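Local structure of beta-xylanase (6SGF) at residues B[7-12]-B[45-50]; B[52-57]-B[128-133]; B[59-64]-B[119-124]; B[66-71]-B[92-97]. The protein binds xylan through this carbohydrate-binding module of family 86, one domain of a larger enzyme that probably hydrolyses internal beta-1,4-xylosidic linkages. All coordinates share one frame; numbering follows the deposited sequence.

Contact 1 of 4, residues B[7-12]-B[45-50]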
loop_
_atom_site.group_PDB
_atom_site.type_symbol
_atom_site.label_atom_id
_atom_site.label_comp_id
_atom_site.label_asym_id
_atom_site.label_seq_id
_atom_site.Cartn_x
_atom_site.Cartn_y
_atom_site.Cartn_z
ATOM N N LYS B 7 -2.838 -9.765 -5.730
ATOM C CA LYS B 7 -1.526 -9.213 -5.989
ATOM C C LYS B 7 -1.597 -7.702 -5.763
ATOM O O LYS B 7 -2.336 -7.001 -6.464
ATOM C CB LYS B 7 -1.094 -9.545 -7.414
ATOM C CG LYS B 7 -0.681 -11.013 -7.682
ATOM C CD LYS B 7 0.210 -11.623 -6.578
ATOM C CE LYS B 7 1.286 -10.654 -6.000
ATOM N NZ LYS B 7 2.619 -10.641 -6.662
ATOM N N VAL B 8 -0.887 -7.203 -4.758
ATOM C CA VAL B 8 -0.987 -5.799 -4.358
ATOM C C VAL B 8 0.338 -5.128 -4.644
ATOM O O VAL B 8 1.380 -5.612 -4.205
ATOM C CB VAL B 8 -1.330 -5.648 -2.864
ATOM C CG1 VAL B 8 -1.318 -4.179 -2.470
ATOM C CG2 VAL B 8 -2.656 -6.268 -2.507
ATOM N N PHE B 9 0.309 -4.000 -5.332
ATOM C CA PHE B 9 1.510 -3.208 -5.554
ATOM C C PHE B 9 1.327 -1.829 -4.951
ATOM O O PHE B 9 0.484 -1.048 -5.422
ATOM C CB PHE B 9 1.821 -3.108 -7.046
ATOM C CG PHE B 9 1.853 -4.424 -7.738
ATOM C CD1 PHE B 9 2.809 -5.365 -7.411
ATOM C CD2 PHE B 9 0.908 -4.736 -8.693
ATOM C CE1 PHE B 9 2.836 -6.605 -8.047
ATOM C CE2 PHE B 9 0.923 -5.972 -9.338
ATOM C CZ PHE B 9 1.900 -6.908 -9.010
ATOM N N THR B 10 2.158 -1.499 -3.963
ATOM C CA THR B 10 2.177 -0.140 -3.455
ATOM C C THR B 10 2.908 0.764 -4.461
ATOM O O THR B 10 3.553 0.292 -5.401
ATOM C CB THR B 10 2.826 -0.070 -2.075
ATOM O OG1 THR B 10 4.158 -0.580 -2.104
ATOM C CG2 THR B 10 2.018 -0.892 -1.041
ATOM N N ALA B 11 2.750 2.087 -4.275
ATOM C CA ALA B 11 3.268 3.068 -5.224
ATOM C C ALA B 11 4.756 2.875 -5.504
ATOM O O ALA B 11 5.189 2.946 -6.660
ATOM C CB ALA B 11 3.007 4.489 -4.728
ATOM N N ASP B 12 5.555 2.604 -4.470
ATOM C CA ASP B 12 6.987 2.492 -4.728
ATOM C C ASP B 12 7.356 1.281 -5.572
ATOM O O ASP B 12 8.500 1.202 -6.033
ATOM C CB ASP B 12 7.787 2.477 -3.416
ATOM C CG ASP B 12 7.694 1.175 -2.656
ATOM O OD1 ASP B 12 6.635 0.516 -2.675
ATOM O OD2 ASP B 12 8.684 0.847 -1.962
ATOM N N LEU B 45 3.696 -2.653 -14.503
ATOM C CA LEU B 45 3.619 -3.572 -13.377
ATOM C C LEU B 45 4.941 -4.327 -13.239
ATOM O O LEU B 45 5.625 -4.567 -14.233
ATOM C CB LEU B 45 2.475 -4.548 -13.578
ATOM C CG LEU B 45 1.053 -3.973 -13.668
ATOM C CD1 LEU B 45 0.119 -5.183 -13.756
ATOM C CD2 LEU B 45 0.768 -3.061 -12.479
ATOM N N PRO B 46 5.329 -4.709 -12.026
ATOM C CA PRO B 46 6.584 -5.478 -11.889
ATOM C C PRO B 46 6.567 -6.796 -12.661
ATOM O O PRO B 46 7.634 -7.316 -13.007
ATOM C CB PRO B 46 6.700 -5.705 -10.374
ATOM C CG PRO B 46 5.816 -4.698 -9.757
ATOM C CD PRO B 46 4.703 -4.441 -10.727
ATOM N N GLU B 47 5.387 -7.350 -12.948
ATOM C CA GLU B 47 5.218 -8.650 -13.601
ATOM C C GLU B 47 3.889 -8.582 -14.306
ATOM O O GLU B 47 2.982 -7.977 -13.762
ATOM C CB GLU B 47 5.208 -9.727 -12.521
ATOM C CG GLU B 47 3.924 -9.604 -11.636
ATOM C CD GLU B 47 4.280 -9.344 -10.180
ATOM O OE1 GLU B 47 5.151 -8.456 -9.967
ATOM O OE2 GLU B 47 3.759 -10.041 -9.282
ATOM N N SER B 48 3.761 -9.069 -15.517
ATOM C CA SER B 48 2.424 -8.997 -16.071
ATOM C C SER B 48 1.587 -10.154 -15.556
ATOM O O SER B 48 2.098 -11.124 -14.998
ATOM C CB SER B 48 2.494 -8.797 -17.576
ATOM O OG SER B 48 3.602 -9.511 -18.149
ATOM N N ILE B 49 0.289 -9.910 -15.562
ATOM C CA ILE B 49 -0.755 -10.778 -15.053
ATOM C C ILE B 49 -1.674 -11.018 -16.234
ATOM O O ILE B 49 -2.023 -10.070 -16.946
ATOM C CB ILE B 49 -1.517 -10.100 -13.899
ATOM C CG1 ILE B 49 -0.524 -9.645 -12.820
ATOM C CG2 ILE B 49 -2.577 -10.990 -13.366
ATOM C CD1 ILE B 49 -1.052 -8.558 -11.877
ATOM N N GLU B 50 -1.993 -12.278 -16.490
ATOM C CA GLU B 50 -2.877 -12.603 -17.590
ATOM C C GLU B 50 -4.239 -11.996 -17.348
ATOM O O GLU B 50 -4.855 -12.173 -16.292
ATOM C CB GLU B 50 -3.014 -14.115 -17.747
ATOM C CG GLU B 50 -1.748 -14.835 -18.182
ATOM C CD GLU B 50 -1.208 -14.312 -19.481
ATOM O OE1 GLU B 50 -2.031 -14.018 -20.380
ATOM O OE2 GLU B 50 0.028 -14.177 -19.593
#

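Contact 2 of 4, residues B[52-57]-B[128-133]. With CD (cadmium ion), chain S.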
loop_
_atom_site.group_PDB
_atom_site.type_symbol
_atom_site.label_atom_id
_atom_site.label_comp_id
_atom_site.label_asym_id
_atom_site.label_seq_id
_atom_site.Cartn_x
_atom_site.Cartn_y
_atom_site.Cartn_z
ATOM N N SER B 52 -7.135 -12.967 -18.472
ATOM C CA SER B 52 -8.264 -13.860 -18.185
ATOM C C SER B 52 -8.303 -14.286 -16.724
ATOM O O SER B 52 -9.305 -14.873 -16.294
ATOM C CB SER B 52 -8.289 -15.149 -19.003
ATOM O OG SER B 52 -7.684 -16.240 -18.269
ATOM N N GLN B 53 -7.203 -14.093 -15.962
ATOM C CA GLN B 53 -7.173 -14.516 -14.561
ATOM C C GLN B 53 -7.698 -13.462 -13.589
ATOM O O GLN B 53 -7.829 -13.751 -12.398
ATOM C CB GLN B 53 -5.754 -14.854 -14.038
ATOM C CG GLN B 53 -4.876 -15.811 -14.812
ATOM C CD GLN B 53 -3.434 -15.807 -14.254
ATOM O OE1 GLN B 53 -2.921 -16.830 -13.802
ATOM N NE2 GLN B 53 -2.790 -14.636 -14.280
ATOM N N VAL B 54 -7.969 -12.237 -14.034
ATOM C CA VAL B 54 -8.207 -11.127 -13.115
ATOM C C VAL B 54 -9.696 -10.848 -13.002
ATOM O O VAL B 54 -10.380 -10.639 -14.014
ATOM C CB VAL B 54 -7.454 -9.863 -13.573
ATOM C CG1 VAL B 54 -7.788 -8.692 -12.670
ATOM C CG2 VAL B 54 -5.961 -10.114 -13.578
ATOM N N ASN B 55 -10.203 -10.831 -11.772
ATOM C CA ASN B 55 -11.589 -10.454 -11.562
ATOM C C ASN B 55 -11.749 -8.954 -11.384
ATOM O O ASN B 55 -12.682 -8.364 -11.922
ATOM C CB ASN B 55 -12.174 -11.157 -10.337
ATOM C CG ASN B 55 -13.665 -11.025 -10.284
ATOM O OD1 ASN B 55 -14.354 -11.386 -11.238
ATOM N ND2 ASN B 55 -14.179 -10.480 -9.189
ATOM N N ALA B 56 -10.828 -8.312 -10.665
ATOM C CA ALA B 56 -11.016 -6.920 -10.299
ATOM C C ALA B 56 -9.654 -6.270 -10.133
ATOM O O ALA B 56 -8.701 -6.910 -9.669
ATOM C CB ALA B 56 -11.833 -6.806 -8.992
ATOM N N VAL B 57 -9.576 -5.001 -10.522
ATOM C CA VAL B 57 -8.411 -4.158 -10.268
ATOM C C VAL B 57 -8.880 -2.967 -9.431
ATOM O O VAL B 57 -9.738 -2.194 -9.872
ATOM C CB VAL B 57 -7.750 -3.670 -11.570
ATOM C CG1 VAL B 57 -6.496 -2.878 -11.247
ATOM C CG2 VAL B 57 -7.386 -4.850 -12.507
ATOM N N PHE B 128 -4.727 -6.357 -7.653
ATOM C CA PHE B 128 -5.323 -7.282 -8.612
ATOM C C PHE B 128 -5.880 -8.472 -7.859
ATOM O O PHE B 128 -5.119 -9.205 -7.215
ATOM C CB PHE B 128 -4.281 -7.733 -9.617
ATOM C CG PHE B 128 -3.758 -6.603 -10.445
ATOM C CD1 PHE B 128 -2.795 -5.756 -9.943
ATOM C CD2 PHE B 128 -4.271 -6.371 -11.698
ATOM C CE1 PHE B 128 -2.333 -4.700 -10.692
ATOM C CE2 PHE B 128 -3.800 -5.314 -12.468
ATOM C CZ PHE B 128 -2.844 -4.469 -11.947
ATOM N N GLU B 129 -7.199 -8.634 -7.888
ATOM C CA GLU B 129 -7.824 -9.804 -7.296
ATOM C C GLU B 129 -8.145 -10.818 -8.387
ATOM O O GLU B 129 -8.872 -10.504 -9.339
ATOM C CB GLU B 129 -9.079 -9.480 -6.501
ATOM C CG GLU B 129 -9.571 -10.783 -5.856
ATOM C CD GLU B 129 -10.443 -10.554 -4.684
ATOM O OE1 GLU B 129 -10.624 -9.364 -4.352
ATOM O OE2 GLU B 129 -10.953 -11.550 -4.100
ATOM N N LEU B 130 -7.638 -12.025 -8.240
ATOM C CA LEU B 130 -7.793 -13.023 -9.284
ATOM C C LEU B 130 -9.141 -13.722 -9.125
ATOM O O LEU B 130 -9.745 -13.742 -8.053
ATOM C CB LEU B 130 -6.662 -14.035 -9.236
ATOM C CG LEU B 130 -5.247 -13.441 -9.192
ATOM C CD1 LEU B 130 -4.227 -14.546 -9.309
ATOM C CD2 LEU B 130 -5.069 -12.397 -10.295
ATOM N N LYS B 131 -9.632 -14.268 -10.229
ATOM C CA LYS B 131 -10.883 -15.015 -10.179
ATOM C C LYS B 131 -10.749 -16.244 -9.292
ATOM O O LYS B 131 -9.671 -16.826 -9.160
ATOM C CB LYS B 131 -11.280 -15.448 -11.587
ATOM C CG LYS B 131 -11.646 -14.304 -12.521
ATOM C CD LYS B 131 -11.879 -14.787 -13.941
ATOM C CE LYS B 131 -11.989 -13.591 -14.889
ATOM N NZ LYS B 131 -12.039 -13.974 -16.325
ATOM N N ALA B 132 -11.862 -16.614 -8.652
ATOM C CA ALA B 132 -11.899 -17.851 -7.889
ATOM C C ALA B 132 -11.500 -18.985 -8.821
ATOM O O ALA B 132 -11.886 -19.004 -9.989
ATOM C CB ALA B 132 -13.303 -18.089 -7.327
ATOM N N GLY B 133 -10.690 -19.910 -8.325
ATOM C CA GLY B 133 -10.216 -20.995 -9.167
ATOM C C GLY B 133 -9.176 -20.617 -10.199
ATOM O O GLY B 133 -8.816 -21.458 -11.031
HETATM CD CD CD S . -12.441 -9.894 -2.803
#

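Contact 3 of 4, residues B[59-64]-B[119-124]. With CD (cadmium ion), chain N.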
loop_
_atom_site.group_PDB
_atom_site.type_symbol
_atom_site.label_atom_id
_atom_site.label_comp_id
_atom_site.label_asym_id
_atom_site.label_seq_id
_atom_site.Cartn_x
_atom_site.Cartn_y
_atom_site.Cartn_z
ATOM N N PHE B 59 -7.870 0.529 -7.465
ATOM C CA PHE B 59 -6.937 1.628 -7.297
ATOM C C PHE B 59 -7.267 2.321 -5.985
ATOM O O PHE B 59 -8.414 2.740 -5.778
ATOM C CB PHE B 59 -7.035 2.657 -8.427
ATOM C CG PHE B 59 -6.731 2.124 -9.794
ATOM C CD1 PHE B 59 -7.570 1.194 -10.407
ATOM C CD2 PHE B 59 -5.634 2.575 -10.474
ATOM C CE1 PHE B 59 -7.312 0.732 -11.691
ATOM C CE2 PHE B 59 -5.373 2.155 -11.739
ATOM C CZ PHE B 59 -6.216 1.211 -12.361
ATOM N N GLN B 60 -6.276 2.455 -5.121
ATOM C CA GLN B 60 -6.405 3.229 -3.896
ATOM C C GLN B 60 -5.715 4.574 -4.074
ATOM O O GLN B 60 -4.535 4.629 -4.459
ATOM C CB GLN B 60 -5.806 2.479 -2.708
ATOM C CG GLN B 60 -5.974 3.201 -1.368
ATOM C CD GLN B 60 -5.457 2.382 -0.170
ATOM O OE1 GLN B 60 -4.765 1.373 -0.321
ATOM N NE2 GLN B 60 -5.793 2.828 1.007
ATOM N N VAL B 61 -6.452 5.647 -3.784
ATOM C CA VAL B 61 -5.974 7.013 -3.929
ATOM C C VAL B 61 -6.139 7.780 -2.618
ATOM O O VAL B 61 -6.857 7.370 -1.700
ATOM C CB VAL B 61 -6.675 7.753 -5.082
ATOM C CG1 VAL B 61 -6.447 7.037 -6.398
ATOM C CG2 VAL B 61 -8.131 7.912 -4.804
ATOM N N ALA B 62 -5.459 8.925 -2.553
ATOM C CA ALA B 62 -5.536 9.811 -1.396
ATOM C C ALA B 62 -5.425 11.248 -1.888
ATOM O O ALA B 62 -4.880 11.510 -2.952
ATOM C CB ALA B 62 -4.446 9.469 -0.365
ATOM N N ASP B 63 -5.968 12.172 -1.103
ATOM C CA ASP B 63 -5.906 13.607 -1.398
ATOM C C ASP B 63 -6.405 13.921 -2.810
ATOM O O ASP B 63 -5.840 14.750 -3.531
ATOM C CB ASP B 63 -4.500 14.143 -1.181
ATOM C CG ASP B 63 -4.214 14.387 0.279
ATOM O OD1 ASP B 63 -5.154 14.787 0.995
ATOM O OD2 ASP B 63 -3.069 14.158 0.667
ATOM N N GLN B 64 -7.493 13.266 -3.197
ATOM C CA GLN B 64 -8.060 13.450 -4.529
ATOM C C GLN B 64 -8.772 14.797 -4.602
ATOM O O GLN B 64 -9.722 15.049 -3.856
ATOM C CB GLN B 64 -9.034 12.320 -4.859
ATOM C CG GLN B 64 -9.587 12.390 -6.297
ATOM C CD GLN B 64 -10.577 11.271 -6.617
ATOM O OE1 GLN B 64 -10.801 10.371 -5.832
ATOM N NE2 GLN B 64 -11.183 11.357 -7.767
ATOM N N ALA B 119 -5.585 20.598 -9.811
ATOM C CA ALA B 119 -6.014 19.231 -10.103
ATOM C C ALA B 119 -4.894 18.288 -9.686
ATOM O O ALA B 119 -3.890 18.163 -10.387
ATOM C CB ALA B 119 -6.322 19.087 -11.587
ATOM N N THR B 120 -5.049 17.657 -8.524
ATOM C CA THR B 120 -4.016 16.801 -7.965
ATOM C C THR B 120 -4.676 15.573 -7.345
ATOM O O THR B 120 -5.851 15.597 -6.963
ATOM C CB THR B 120 -3.150 17.550 -6.918
ATOM O OG1 THR B 120 -3.959 17.972 -5.824
ATOM C CG2 THR B 120 -2.493 18.793 -7.502
ATOM N N VAL B 121 -3.892 14.500 -7.239
ATOM C CA VAL B 121 -4.320 13.266 -6.580
ATOM C C VAL B 121 -3.055 12.476 -6.267
ATOM O O VAL B 121 -2.010 12.674 -6.890
ATOM C CB VAL B 121 -5.305 12.446 -7.455
ATOM C CG1 VAL B 121 -4.611 11.918 -8.736
ATOM C CG2 VAL B 121 -5.881 11.296 -6.654
ATOM N N SER B 122 -3.135 11.595 -5.274
ATOM C CA SER B 122 -2.050 10.673 -4.954
ATOM C C SER B 122 -2.483 9.234 -5.169
ATOM O O SER B 122 -3.587 8.848 -4.772
ATOM C CB SER B 122 -1.608 10.846 -3.509
ATOM O OG SER B 122 -1.165 12.157 -3.311
ATOM N N LEU B 123 -1.607 8.430 -5.773
ATOM C CA LEU B 123 -1.852 7.002 -5.913
ATOM C C LEU B 123 -1.151 6.282 -4.775
ATOM O O LEU B 123 0.063 6.429 -4.612
ATOM C CB LEU B 123 -1.366 6.470 -7.265
ATOM C CG LEU B 123 -1.468 4.949 -7.420
ATOM C CD1 LEU B 123 -2.887 4.450 -7.507
ATOM C CD2 LEU B 123 -0.685 4.447 -8.607
ATOM N N VAL B 124 -1.908 5.472 -4.034
ATOM C CA VAL B 124 -1.423 4.695 -2.896
ATOM C C VAL B 124 -1.048 3.285 -3.301
ATOM O O VAL B 124 0.027 2.787 -2.953
ATOM C CB VAL B 124 -2.508 4.674 -1.789
ATOM C CG1 VAL B 124 -2.098 3.771 -0.620
ATOM C CG2 VAL B 124 -2.858 6.101 -1.369
HETATM CD CD CD N . -5.340 15.120 3.331
HETATM O O HOH W 1 -3.750 16.210 -3.835
HETATM O O HOH W 2 -1.519 12.070 -0.476
HETATM O O HOH W 3 -6.466 13.877 3.347
#

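Contact 4 of 4, residues B[66-71]-B[92-97]. With XYP (beta-D-xylopyranose), chain H.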
loop_
_atom_site.group_PDB
_atom_site.type_symbol
_atom_site.label_atom_id
_atom_site.label_comp_id
_atom_site.label_asym_id
_atom_site.label_seq_id
_atom_site.Cartn_x
_atom_site.Cartn_y
_atom_site.Cartn_z
ATOM N N VAL B 66 -9.656 16.170 -7.831
ATOM C CA VAL B 66 -10.227 16.269 -9.177
ATOM C C VAL B 66 -10.829 14.910 -9.524
ATOM O O VAL B 66 -10.288 13.879 -9.080
ATOM C CB VAL B 66 -9.152 16.708 -10.188
ATOM C CG1 VAL B 66 -8.000 15.679 -10.205
ATOM C CG2 VAL B 66 -9.752 16.890 -11.588
ATOM N N PRO B 67 -11.933 14.829 -10.282
ATOM C CA PRO B 67 -12.391 13.504 -10.744
ATOM C C PRO B 67 -11.330 12.840 -11.611
ATOM O O PRO B 67 -10.609 13.513 -12.350
ATOM C CB PRO B 67 -13.661 13.814 -11.547
ATOM C CG PRO B 67 -14.115 15.186 -11.036
ATOM C CD PRO B 67 -12.854 15.905 -10.709
ATOM N N ILE B 68 -11.214 11.512 -11.501
ATOM C CA ILE B 68 -10.151 10.799 -12.202
ATOM C C ILE B 68 -10.731 9.709 -13.099
ATOM O O ILE B 68 -11.814 9.176 -12.867
ATOM C CB ILE B 68 -9.085 10.176 -11.250
ATOM C CG1 ILE B 68 -9.704 9.184 -10.246
ATOM C CG2 ILE B 68 -8.338 11.244 -10.546
ATOM C CD1 ILE B 68 -8.691 8.536 -9.358
ATOM N N SER B 69 -9.943 9.359 -14.114
ATOM C CA SER B 69 -10.168 8.232 -14.996
ATOM C C SER B 69 -9.080 7.194 -14.761
ATOM O O SER B 69 -7.914 7.537 -14.542
ATOM C CB SER B 69 -10.175 8.717 -16.449
ATOM O OG SER B 69 -11.295 9.591 -16.591
ATOM N N LEU B 70 -9.479 5.930 -14.750
ATOM C CA LEU B 70 -8.599 4.828 -14.428
ATOM C C LEU B 70 -8.532 3.883 -15.621
ATOM O O LEU B 70 -9.550 3.617 -16.278
ATOM C CB LEU B 70 -9.079 4.105 -13.182
ATOM C CG LEU B 70 -9.228 5.005 -11.954
ATOM C CD1 LEU B 70 -9.941 4.219 -10.838
ATOM C CD2 LEU B 70 -7.947 5.566 -11.459
ATOM N N LYS B 71 -7.345 3.356 -15.882
ATOM C CA LYS B 71 -7.096 2.519 -17.047
ATOM C C LYS B 71 -6.330 1.256 -16.679
ATOM O O LYS B 71 -5.375 1.307 -15.907
ATOM C CB LYS B 71 -6.271 3.268 -18.106
ATOM C CG LYS B 71 -6.937 4.499 -18.660
ATOM C CD LYS B 71 -6.015 5.159 -19.713
ATOM C CE LYS B 71 -6.629 6.387 -20.367
ATOM N NZ LYS B 71 -5.763 6.748 -21.548
ATOM N N THR B 92 -12.051 6.556 -1.869
ATOM C CA THR B 92 -10.592 6.387 -1.840
ATOM C C THR B 92 -10.157 5.080 -2.475
ATOM O O THR B 92 -8.946 4.854 -2.628
ATOM C CB THR B 92 -10.014 6.439 -0.417
ATOM O OG1 THR B 92 -10.708 5.511 0.407
ATOM C CG2 THR B 92 -10.079 7.872 0.189
ATOM N N GLU B 93 -11.106 4.217 -2.841
ATOM C CA GLU B 93 -10.826 2.983 -3.574
ATOM C C GLU B 93 -11.848 2.841 -4.686
ATOM O O GLU B 93 -13.057 2.926 -4.437
ATOM C CB GLU B 93 -10.868 1.769 -2.628
ATOM C CG GLU B 93 -9.793 1.871 -1.579
ATOM C CD GLU B 93 -9.431 0.561 -0.918
ATOM O OE1 GLU B 93 -10.228 -0.392 -0.991
ATOM O OE2 GLU B 93 -8.327 0.499 -0.321
ATOM N N TYR B 94 -11.360 2.605 -5.899
ATOM C CA TYR B 94 -12.208 2.429 -7.064
ATOM C C TYR B 94 -11.869 1.107 -7.731
ATOM O O TYR B 94 -10.699 0.779 -7.885
ATOM C CB TYR B 94 -12.001 3.542 -8.089
ATOM C CG TYR B 94 -12.243 4.952 -7.577
ATOM C CD1 TYR B 94 -13.521 5.471 -7.549
ATOM C CD2 TYR B 94 -11.190 5.775 -7.151
ATOM C CE1 TYR B 94 -13.763 6.745 -7.103
ATOM C CE2 TYR B 94 -11.437 7.045 -6.690
ATOM C CZ TYR B 94 -12.735 7.524 -6.681
ATOM O OH TYR B 94 -13.040 8.790 -6.266
ATOM N N THR B 95 -12.888 0.396 -8.223
ATOM C CA THR B 95 -12.679 -0.927 -8.796
ATOM C C THR B 95 -13.056 -0.934 -10.269
ATOM O O THR B 95 -14.102 -0.400 -10.651
ATOM C CB THR B 95 -13.492 -1.979 -8.040
ATOM O OG1 THR B 95 -12.957 -2.124 -6.720
ATOM C CG2 THR B 95 -13.423 -3.307 -8.733
ATOM N N ILE B 96 -12.174 -1.499 -11.096
ATOM C CA ILE B 96 -12.469 -1.784 -12.494
ATOM C C ILE B 96 -12.496 -3.301 -12.639
ATOM O O ILE B 96 -11.577 -3.985 -12.180
ATOM C CB ILE B 96 -11.420 -1.181 -13.441
ATOM C CG1 ILE B 96 -11.503 0.342 -13.451
ATOM C CG2 ILE B 96 -11.624 -1.709 -14.864
ATOM C CD1 ILE B 96 -10.338 0.958 -14.203
ATOM N N ASN B 97 -13.515 -3.827 -13.315
ATOM C CA ASN B 97 -13.524 -5.254 -13.604
ATOM C C ASN B 97 -13.124 -5.439 -15.068
ATOM O O ASN B 97 -13.967 -5.259 -15.958
ATOM C CB ASN B 97 -14.908 -5.835 -13.333
ATOM C CG ASN B 97 -15.357 -5.604 -11.886
ATOM O OD1 ASN B 97 -16.161 -4.718 -11.585
ATOM N ND2 ASN B 97 -14.792 -6.378 -10.987
HETATM C C1 XYP H . -5.751 10.517 -25.057
HETATM C C2 XYP H . -6.068 9.526 -23.935
HETATM C C3 XYP H . -7.443 8.984 -24.121
HETATM C C4 XYP H . -8.465 10.071 -24.367
HETATM C C5 XYP H . -8.076 11.028 -25.503
HETATM O O2 XYP H . -5.040 8.533 -23.909
HETATM O O3 XYP H . -7.797 8.254 -22.911
HETATM O O4 XYP H . -9.698 9.405 -24.683
HETATM O O5 XYP H . -6.778 11.597 -25.137
#

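Contact 1 of 4, residues B[7-12]-B[45-50]
Lys7 and Glu47 make the one charged link of this contact. The lysine chain bends at every torsion after chi1 and brings NZ to 2.9 Å from Glu47 OE2, a salt bridge in which the ammonium meets the oxygen nearly along its C-O axis.

The remaining contacts gather round the Phe9 ring. Pro46 lies over one face in a CH-pi contact, with CD 3.9 Å from the ring centroid and only 10° off its normal. Ile49 points back against Phe9 and sets CD1 at the ring edge, 4.1 Å from Phe9 CE2. Leu45 adds CD2 against Phe9 CD2, also at 4.1 Å. The carboxylate of Glu47 stands steeply to the ring, their planes 76° apart, with OE2 lying in the ring plane at the edge and OE1 3.5 Å from Phe9 CE1; chi1 of 68° sets CG between the backbone N and carbonyl carbon before the chain bends at chi2.

Strand 6-10 belongs to one sheet of the beta-sandwich and strand 40-50 to the other, and Phe128 and Leu14 add to the apolar packing between them. The lysine and the ring edge together would favour the ionised form of the Glu47 carboxylate.

Contact 2 of 4, residues B[52-57]-B[128-133]
Lys131 reaches alongside the 52-57 segment as an extended chain. Its CB lies 3.9 Å from Gln53 O, CG packs against Asn55 CB at the same separation, and CD passes by Ser52 O. CE is near two carbonyl oxygens, Ser52 O and, at 3.5 Å, Val54 O. At the tip, NZ donates to Ser52 O at 2.9 Å, approaching from above the carbonyl plane, 41° out of it. The backbone of the same residue adds a second grip, Lys131 N to Gln53 O.

Between these bonds and the regular strand pairing lies a classic beta bulge. Asn55 and Ala56 both face Glu129, whose O accepts from Asn55 N at 2.8 Å and from Ala56 N at 3.2 Å, both donors in the carbonyl plane. Glu129 N returns a bond to Ala56 O. The Glu129 side chain, with CG anti to the backbone N (chi1 -176°), extends to a cadmium ion, which it holds through both OE1 and OE2.

Past the bulge, Val57 and Phe128 lie side by side: Val57 CG2 is 3.6 Å from Phe128 CD2, while CG1 sits over one ring face toward the rim. Val54 CG1 approaches the edge of that ring.

The bulge thus lies in the antiparallel pairing of strands 54-62 and 119-130. Phe128 and Val54 pack toward Ile49 of strand 40-50 and Ile104 of strand 103-110 in the facing sheet, whereas strand 6-10 flanks 119-130 through Lys7.

Contact 3 of 4, residues B[59-64]-B[119-124]
Ala62 and Ser122 form an antiparallel hydrogen-bonded pair, Ala62 N giving to Ser122 O and Ser122 N to Ala62 O, each at 2.9 Å; the second donor comes nearly in line with the carbonyl. Two residues further along strand 119-130, Val124 N donates to Gln60 O at 2.8 Å.

Two waters bridge the segments beyond the last direct backbone bond. One donates to Asp63 O and also meets Thr120 OG1; the other donates to Asp63 OD2 and reaches Ser122 OG at 2.9 Å. Asp63 OD1 binds a cadmium ion at 2.4 Å, a site to which Asp27 of the second subunit also contributes, so this metal ties the two chains together in the crystal.

The segments belong to neighbouring antiparallel strands, 54-62 and 119-130, within one sheet of the module's beta-sandwich, and their local axes run at 136°. On the face bearing Val61 and Leu123, the side chains point toward the sandwich interior, where Phe59 packs on Leu70 and Val61 on Ile68 of the other sheet. Leu123 CD1 comes to the edge of the Phe59 ring. Val61 CB lies 4.0 Å from Val121 CG2, a methyl that also fits against Gln64 CA and lies 3.8 Å from Gln64 CB, the Val121 and Gln64 side chains running side by side.

On the other face, Gln60 extends past Val124, its CD 3.7 Å from Val124 CG1; CG1 is set anti to the backbone N by chi1 of 175°. The amide oxygen of Gln60 bonds to Ser125 OG. Val124 CG2 turns instead to Ala62 CB at 3.9 Å.

Contact 4 of 4, residues B[66-71]-B[92-97]
Leu70 meets both Tyr94 and Ile96 with different parts of its side chain. Its CD1 presses on Tyr94 CB at 3.5 Å and comes to 4.1 Å from Tyr94 CG, so the leucine touches the root of the tyrosine at about a right angle to it. Chi1 of -56° puts Leu70 CG anti to the carbonyl carbon, and the extended chi2 then carries CD1 on to the tyrosine. Leu70 CB faces Ile96 instead.

Ile96 answers with a single atom, CD1, which lies 3.5 Å from Leu70 CB and as close to Leu70 O. The methyl therefore packs over the backbone as well as the side chain of its partner.

The side-chain contacts are apolar and join the two sheets of a beta-sandwich: strand 68-73 lies in one and strand 93-96 in the other, and the axes of the local segments approach to 8.6 Å, 43° from parallel. Phe59, Leu88 and Ile109 extend the same core.

Tyr94 reaches further with its ring, whose CE2 lies 4.1 Å from Ile68 CD1. Its hydroxyl bonds to Gln64 OE1, which secures the polar end of this buried residue.

Lys71, next to Leu70, points the other way, to the xylan-binding face. Extended beyond CG, it brings NZ 2.9 Å from O3 of a beta-D-xylopyranose and makes a weak bond to O2 of the same sugar. Asp78, through a salt bridge, and Gln40 also hold this ammonium, and both bond to the sugar themselves.

In the fold
From the N terminus, strand 6-10 enters the sheet beside 119-130, and contact 1 closes the first loop by setting it against strand 40-50 of the facing sheet. The chain then turns into strand 54-62, where contact 2 opens, to be closed only near the C terminus. Contact 3 uses the same two strands and nests inside that loop, its centre about 23 Å from that of contact 2; contact 4 nests inside contact 3. Contacts 2 and 3 thus build one sheet, while contacts 1 and 4, on opposite sides of the chain's centre, bridge the two sheets. Contacts 1 and 3 also reach the second subunit.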